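PDB 3JS9: nucleoside diphosphate kinase family protein from Babesia bovis, which probably transfers the terminal phosphate of a nucleoside triphosphate to a nucleoside diphosphate, using magnesium and a phosphohistidine intermediate. Local coordinates for residues Thr108-Phe113 and Asn120-Ser125; Glu10-Met15 and Pro86-Ile91. All coordinates share one frame; numbering follows the deposited sequence.

Interaction 1: residues Thr108-Phe113 and Asn120-Ser125; sequences TIRGDF and NIVHAS. With SO4 (sulfate ion), chain G.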
loop_
_atom_site.group_PDB
_atom_site.type_symbol
_atom_site.label_atom_id
_atom_site.label_comp_id
_atom_site.label_asym_id
_atom_site.label_seq_id
_atom_site.Cartn_x
_atom_site.Cartn_y
_atom_site.Cartn_z
ATOM N N THR A 108 4.049 2.103 13.706
ATOM C CA THR A 108 3.312 1.215 14.607
ATOM C C THR A 108 1.863 1.467 14.353
ATOM O O THR A 108 1.504 2.508 13.784
ATOM C CB THR A 108 3.583 1.493 16.114
ATOM O OG1 THR A 108 3.135 2.818 16.467
ATOM C CG2 THR A 108 5.055 1.306 16.447
ATOM N N ILE A 109 1.023 0.535 14.780
ATOM C CA ILE A 109 -0.412 0.688 14.557
ATOM C C ILE A 109 -0.916 1.957 15.248
ATOM O O ILE A 109 -1.604 2.781 14.643
ATOM C CB ILE A 109 -1.175 -0.557 15.034
ATOM C CG1 ILE A 109 -0.700 -1.784 14.236
ATOM C CG2 ILE A 109 -2.727 -0.308 14.964
ATOM C CD1 ILE A 109 -1.116 -3.148 14.830
ATOM N N ARG A 110 -0.562 2.106 16.522
ATOM C CA ARG A 110 -0.978 3.285 17.269
ATOM C C ARG A 110 -0.303 4.522 16.683
ATOM O O ARG A 110 -0.969 5.568 16.522
ATOM C CB ARG A 110 -0.758 3.115 18.765
ATOM C CG ARG A 110 -1.604 1.956 19.348
ATOM C CD ARG A 110 -1.614 1.975 20.856
ATOM N NE ARG A 110 -2.363 0.861 21.418
ATOM C CZ ARG A 110 -1.895 0.008 22.339
ATOM N NH1 ARG A 110 -2.675 -0.976 22.781
ATOM N NH2 ARG A 110 -0.656 0.140 22.837
ATOM N N GLY A 111 0.968 4.385 16.270
ATOM C CA GLY A 111 1.680 5.525 15.705
ATOM C C GLY A 111 0.993 5.988 14.425
ATOM O O GLY A 111 0.868 7.184 14.181
ATOM N N ASP A 112 0.518 5.037 13.616
ATOM C CA ASP A 112 -0.000 5.367 12.306
ATOM C C ASP A 112 -1.468 5.741 12.340
ATOM O O ASP A 112 -1.927 6.473 11.439
ATOM C CB ASP A 112 0.231 4.215 11.325
ATOM C CG ASP A 112 1.719 4.026 10.978
ATOM O OD1 ASP A 112 2.547 4.969 11.230
ATOM O OD2 ASP A 112 2.050 2.927 10.433
ATOM N N PHE A 113 -2.196 5.276 13.363
ATOM C CA PHE A 113 -3.655 5.410 13.327
ATOM C C PHE A 113 -4.355 6.035 14.546
ATOM O O PHE A 113 -5.538 6.351 14.470
ATOM C CB PHE A 113 -4.319 4.061 13.052
ATOM C CG PHE A 113 -3.879 3.408 11.776
ATOM C CD1 PHE A 113 -4.185 3.992 10.536
ATOM C CD2 PHE A 113 -3.214 2.185 11.810
ATOM C CE1 PHE A 113 -3.771 3.383 9.340
ATOM C CE2 PHE A 113 -2.790 1.563 10.628
ATOM C CZ PHE A 113 -3.069 2.169 9.377
ATOM N N ASN A 120 -7.154 3.511 21.384
ATOM C CA ASN A 120 -5.870 3.114 20.862
ATOM C C ASN A 120 -5.909 1.819 20.064
ATOM O O ASN A 120 -4.912 1.059 20.003
ATOM C CB ASN A 120 -4.823 3.120 21.967
ATOM C CG ASN A 120 -5.089 2.093 23.051
ATOM O OD1 ASN A 120 -6.170 1.468 23.117
ATOM N ND2 ASN A 120 -4.089 1.906 23.915
ATOM N N ILE A 121 -7.077 1.602 19.444
ATOM C CA ILE A 121 -7.252 0.691 18.313
ATOM C C ILE A 121 -7.203 -0.808 18.649
ATOM O O ILE A 121 -8.050 -1.587 18.166
ATOM C CB ILE A 121 -6.189 0.902 17.171
ATOM C CG1 ILE A 121 -5.937 2.389 16.837
ATOM C CG2 ILE A 121 -6.530 0.022 15.943
ATOM C CD1 ILE A 121 -7.097 3.101 16.446
ATOM N N VAL A 122 -6.193 -1.214 19.423
ATOM C CA VAL A 122 -5.818 -2.610 19.444
ATOM C C VAL A 122 -5.171 -2.959 20.774
ATOM O O VAL A 122 -4.494 -2.117 21.374
ATOM C CB VAL A 122 -4.829 -2.923 18.274
ATOM C CG1 VAL A 122 -3.480 -2.218 18.522
ATOM C CG2 VAL A 122 -4.606 -4.424 18.127
ATOM N N HIS A 123 -5.364 -4.195 21.226
ATOM C CA HIS A 123 -4.718 -4.671 22.446
ATOM C C HIS A 123 -3.651 -5.681 22.064
ATOM O O HIS A 123 -3.895 -6.534 21.199
ATOM C CB HIS A 123 -5.740 -5.334 23.417
ATOM C CG HIS A 123 -5.100 -6.277 24.391
ATOM N ND1 HIS A 123 -4.667 -5.877 25.638
ATOM C CD2 HIS A 123 -4.715 -7.571 24.260
ATOM C CE1 HIS A 123 -4.067 -6.890 26.244
ATOM N NE2 HIS A 123 -4.091 -7.931 25.434
ATOM N N ALA A 124 -2.502 -5.619 22.719
ATOM C CA ALA A 124 -1.525 -6.720 22.637
ATOM C C ALA A 124 -1.173 -7.183 24.017
ATOM O O ALA A 124 -1.137 -6.390 24.920
ATOM C CB ALA A 124 -0.244 -6.294 21.874
ATOM N N SER A 125 -0.884 -8.463 24.191
ATOM C CA SER A 125 -0.534 -8.993 25.524
ATOM C C SER A 125 0.703 -8.275 26.023
ATOM O O SER A 125 1.627 -7.998 25.247
ATOM C CB SER A 125 -0.248 -10.509 25.489
ATOM O OG SER A 125 -1.432 -11.235 25.323
HETATM S S SO4 G . -5.476 -2.552 26.616
HETATM O O1 SO4 G . -4.155 -3.002 26.150
HETATM O O2 SO4 G . -5.388 -2.303 28.037
HETATM O O3 SO4 G . -6.607 -3.474 26.414
HETATM O O4 SO4 G . -5.722 -1.331 25.893
HETATM O O HOH W 1 -1.862 -3.286 24.598
#
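Arg110 reaches from helix 109-113 to the backbone of 120-125 and holds it by two hydrogen bonds. NE donates to Asn120 O at 2.9 Å, lying in the carbonyl plane on a lone pair, with the oxygen exactly in the guanidinium plane. NH1 donates to Val122 O at 2.6 Å, approaching nearly along the C=O axis, with that oxygen 24° out of the guanidinium plane. Asn120 O also accepts from Val122 N at 2.7 Å, so two donors grip it.

The Asn120 amide runs alongside the arginine, its plane only 10° from that of the guanidinium, and ND2 sits 3.0 Å above one face toward the rim. Both ND2 and NE are donors, so no hydrogen bond joins them; the amide instead gives ND2 to Thr99 O and takes Lys17 NZ on OD1. The Asn120 CG lies between backbone N and carbonyl carbon (chi1 65°), which lays the amide along the arginine, pointing the same way.

The apolar part of the contact is small: Ile109 CG2 packs on Ile121 CG2 at 3.9 Å and on Val122 CG1 at 4.1 Å, the Ile109 and Val122 side chains crossing at about a right angle.

Farther out, water 1 accepts from Arg110 NH1 and Ala124 N and donates to sulfate O1. His123 ND1 donates to the same O1 at 3.0 Å, with the sulfur in the plane of the ring, while NE2 bonds Glu134 OE1. Lys17 and Tyr57 also bind the ion. A sulfate beside ND1 of the predicted phosphohistidine, with Arg110 and Asn120 of the predicted ATP site close by, is consistent with the phosphate-binding pocket of a nucleoside diphosphate kinase.

Interaction 2: residues Glu10-Met15 and Pro86-Ile91; sequences ERTYIM and PEAIKI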
loop_
_atom_site.group_PDB
_atom_site.type_symbol
_atom_site.label_atom_id
_atom_site.label_comp_id
_atom_site.label_asym_id
_atom_site.label_seq_id
_atom_site.Cartn_x
_atom_site.Cartn_y
_atom_site.Cartn_z
ATOM N N GLU A 10 6.540 -18.423 21.703
ATOM C CA GLU A 10 5.485 -17.857 22.516
ATOM C C GLU A 10 4.210 -17.739 21.712
ATOM O O GLU A 10 4.217 -17.865 20.488
ATOM C CB GLU A 10 5.905 -16.459 23.030
ATOM C CG GLU A 10 7.024 -16.428 24.073
ATOM C CD GLU A 10 7.609 -15.026 24.334
ATOM O OE1 GLU A 10 7.097 -13.992 23.837
ATOM O OE2 GLU A 10 8.620 -14.955 25.052
ATOM N N ARG A 11 3.112 -17.479 22.403
ATOM C CA ARG A 11 1.882 -17.086 21.756
ATOM C C ARG A 11 1.387 -15.845 22.455
ATOM O O ARG A 11 1.427 -15.786 23.698
ATOM C CB ARG A 11 0.834 -18.170 21.905
ATOM C CG ARG A 11 1.077 -19.321 20.998
ATOM C CD ARG A 11 0.185 -20.511 21.307
ATOM N NE ARG A 11 0.415 -21.548 20.309
ATOM C CZ ARG A 11 -0.322 -22.642 20.157
ATOM N NH1 ARG A 11 -1.387 -22.858 20.939
ATOM N NH2 ARG A 11 -0.004 -23.505 19.198
ATOM N N THR A 12 0.875 -14.883 21.681
ATOM C CA THR A 12 0.367 -13.660 22.247
ATOM C C THR A 12 -1.074 -13.383 21.819
ATOM O O THR A 12 -1.514 -13.772 20.724
ATOM C CB THR A 12 1.285 -12.461 21.922
ATOM O OG1 THR A 12 0.876 -11.346 22.718
ATOM C CG2 THR A 12 1.246 -12.069 20.424
ATOM N N TYR A 13 -1.825 -12.722 22.688
ATOM C CA TYR A 13 -3.194 -12.436 22.359
ATOM C C TYR A 13 -3.254 -11.012 21.820
ATOM O O TYR A 13 -2.760 -10.069 22.462
ATOM C CB TYR A 13 -4.087 -12.637 23.574
ATOM C CG TYR A 13 -5.503 -12.225 23.296
ATOM C CD1 TYR A 13 -6.286 -12.951 22.407
ATOM C CD2 TYR A 13 -6.051 -11.067 23.883
ATOM C CE1 TYR A 13 -7.590 -12.549 22.099
ATOM C CE2 TYR A 13 -7.354 -10.664 23.588
ATOM C CZ TYR A 13 -8.118 -11.414 22.696
ATOM O OH TYR A 13 -9.408 -11.029 22.384
ATOM N N ILE A 14 -3.825 -10.859 20.628
ATOM C CA ILE A 14 -3.930 -9.544 19.990
ATOM C C ILE A 14 -5.433 -9.289 19.707
ATOM O O ILE A 14 -6.118 -10.154 19.148
ATOM C CB ILE A 14 -3.073 -9.465 18.640
ATOM C CG1 ILE A 14 -1.597 -9.890 18.821
ATOM C CG2 ILE A 14 -3.235 -8.098 17.897
ATOM C CD1 ILE A 14 -0.636 -8.945 19.633
ATOM N N MET A 15 -5.928 -8.097 20.048
ATOM C CA MET A 15 -7.345 -7.835 19.907
ATOM C C MET A 15 -7.663 -6.463 19.293
ATOM O O MET A 15 -7.321 -5.398 19.845
ATOM C CB MET A 15 -8.056 -8.012 21.255
ATOM C CG MET A 15 -9.570 -7.784 21.176
ATOM S SD MET A 15 -10.510 -8.035 22.721
ATOM C CE MET A 15 -9.584 -6.947 23.846
ATOM N N PRO A 86 8.902 -17.045 18.025
ATOM C CA PRO A 86 9.890 -16.625 19.020
ATOM C C PRO A 86 9.621 -15.169 19.424
ATOM O O PRO A 86 9.512 -14.292 18.558
ATOM C CB PRO A 86 11.214 -16.700 18.257
ATOM C CG PRO A 86 10.982 -17.690 17.175
ATOM C CD PRO A 86 9.532 -17.601 16.812
ATOM N N GLU A 87 9.497 -14.925 20.731
ATOM C CA GLU A 87 9.309 -13.581 21.272
ATOM C C GLU A 87 8.110 -12.882 20.672
ATOM O O GLU A 87 8.110 -11.642 20.496
ATOM C CB GLU A 87 10.561 -12.755 21.053
ATOM C CG GLU A 87 11.792 -13.513 21.515
ATOM C CD GLU A 87 12.803 -12.604 22.128
ATOM O OE1 GLU A 87 12.465 -12.027 23.205
ATOM O OE2 GLU A 87 13.919 -12.473 21.541
ATOM N N ALA A 88 7.084 -13.677 20.379
ATOM C CA ALA A 88 5.842 -13.153 19.868
ATOM C C ALA A 88 5.292 -11.992 20.726
ATOM O O ALA A 88 4.794 -11.012 20.197
ATOM C CB ALA A 88 4.811 -14.278 19.745
ATOM N N ILE A 89 5.392 -12.109 22.051
ATOM C CA ILE A 89 4.766 -11.144 22.944
ATOM C C ILE A 89 5.398 -9.764 22.775
ATOM O O ILE A 89 4.669 -8.764 22.628
ATOM C CB ILE A 89 4.788 -11.621 24.417
ATOM C CG1 ILE A 89 3.936 -12.893 24.566
ATOM C CG2 ILE A 89 4.241 -10.565 25.331
ATOM C CD1 ILE A 89 4.360 -13.761 25.745
ATOM N N LYS A 90 6.736 -9.729 22.740
ATOM C CA LYS A 90 7.491 -8.498 22.515
ATOM C C LYS A 90 7.266 -7.942 21.094
ATOM O O LYS A 90 7.159 -6.723 20.895
ATOM C CB LYS A 90 8.965 -8.739 22.783
ATOM C CG LYS A 90 9.853 -7.546 22.620
ATOM C CD LYS A 90 11.232 -7.778 23.242
ATOM C CE LYS A 90 12.188 -6.638 22.783
ATOM N NZ LYS A 90 13.423 -6.456 23.621
ATOM N N ILE A 91 7.165 -8.840 20.111
ATOM C CA ILE A 91 6.890 -8.434 18.742
ATOM C C ILE A 91 5.512 -7.792 18.611
ATOM O O ILE A 91 5.360 -6.770 17.907
ATOM C CB ILE A 91 7.039 -9.609 17.800
ATOM C CG1 ILE A 91 8.533 -9.889 17.584
ATOM C CG2 ILE A 91 6.289 -9.356 16.510
ATOM C CD1 ILE A 91 8.786 -11.174 16.899
HETATM O O HOH W 2 8.335 -11.728 24.214
HETATM O O HOH W 3 2.072 -8.902 22.595
#
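Glu10 OE1 accepts from Ile89 N at 3.1 Å, the one direct hydrogen bond between 10-15 and 86-91. The bond is fairly straight (159° at the hydrogen), and the amide comes at OE1 almost head-on, in line with the CD-OE1 bond. From CG onward the glutamate chain is extended, which carries the carboxylate to the first turn of the helix.

Two waters add to the polar contact. Water 2 donates to the same OE1 at 2.6 Å and accepts from Lys90 N, so the carboxylate serves two successive amides of the helix start, one directly and one through water. Water 3 accepts from Thr12 OG1 and donates to Ile89 O.

In the fold, this sets the N-terminal turn of helix 88-96, which follows strand 78-85, against an inner strand of the antiparallel sheet; a negative carboxylate at such a helix start would probably be favoured by the helix dipole.

Van der Waals packing makes up the rest, much of it carbon against oxygen. Ile89 crosses Glu10 at about a right angle, its CD1 3.3 Å from Glu10 OE1, while its CG1 lies 3.8 Å from Thr12 CB. Thr12 turns OG1 away from its backbone N (chi1 -169°) toward water 3, and its CG2 rests 3.7 Å from Ala88 O. Ala88 CB touches Glu10 O at 3.7 Å.

How the interactions relate
Both contacts hang on one sheet: strand 10-16 of interaction 2 pairs antiparallel with strand 122-124 of interaction 1, with a probable hydrogen bond from His123 N to Met15 O at 2.7 Å. A second probable bond joins Ser125 OG to Tyr13 N (3.1 Å). The contact centres are about 14 Å apart. Helices 88-96 and 109-113 follow each other in the chain, and Val96 of the former packs against Ile109, Arg110 and Val122. The sulfate site belongs to interaction 1; interaction 2 lies farther off, the side chain of Thr12 about 7 Å from that of His123, and joins the neighbouring strand to the start of helix 88-96.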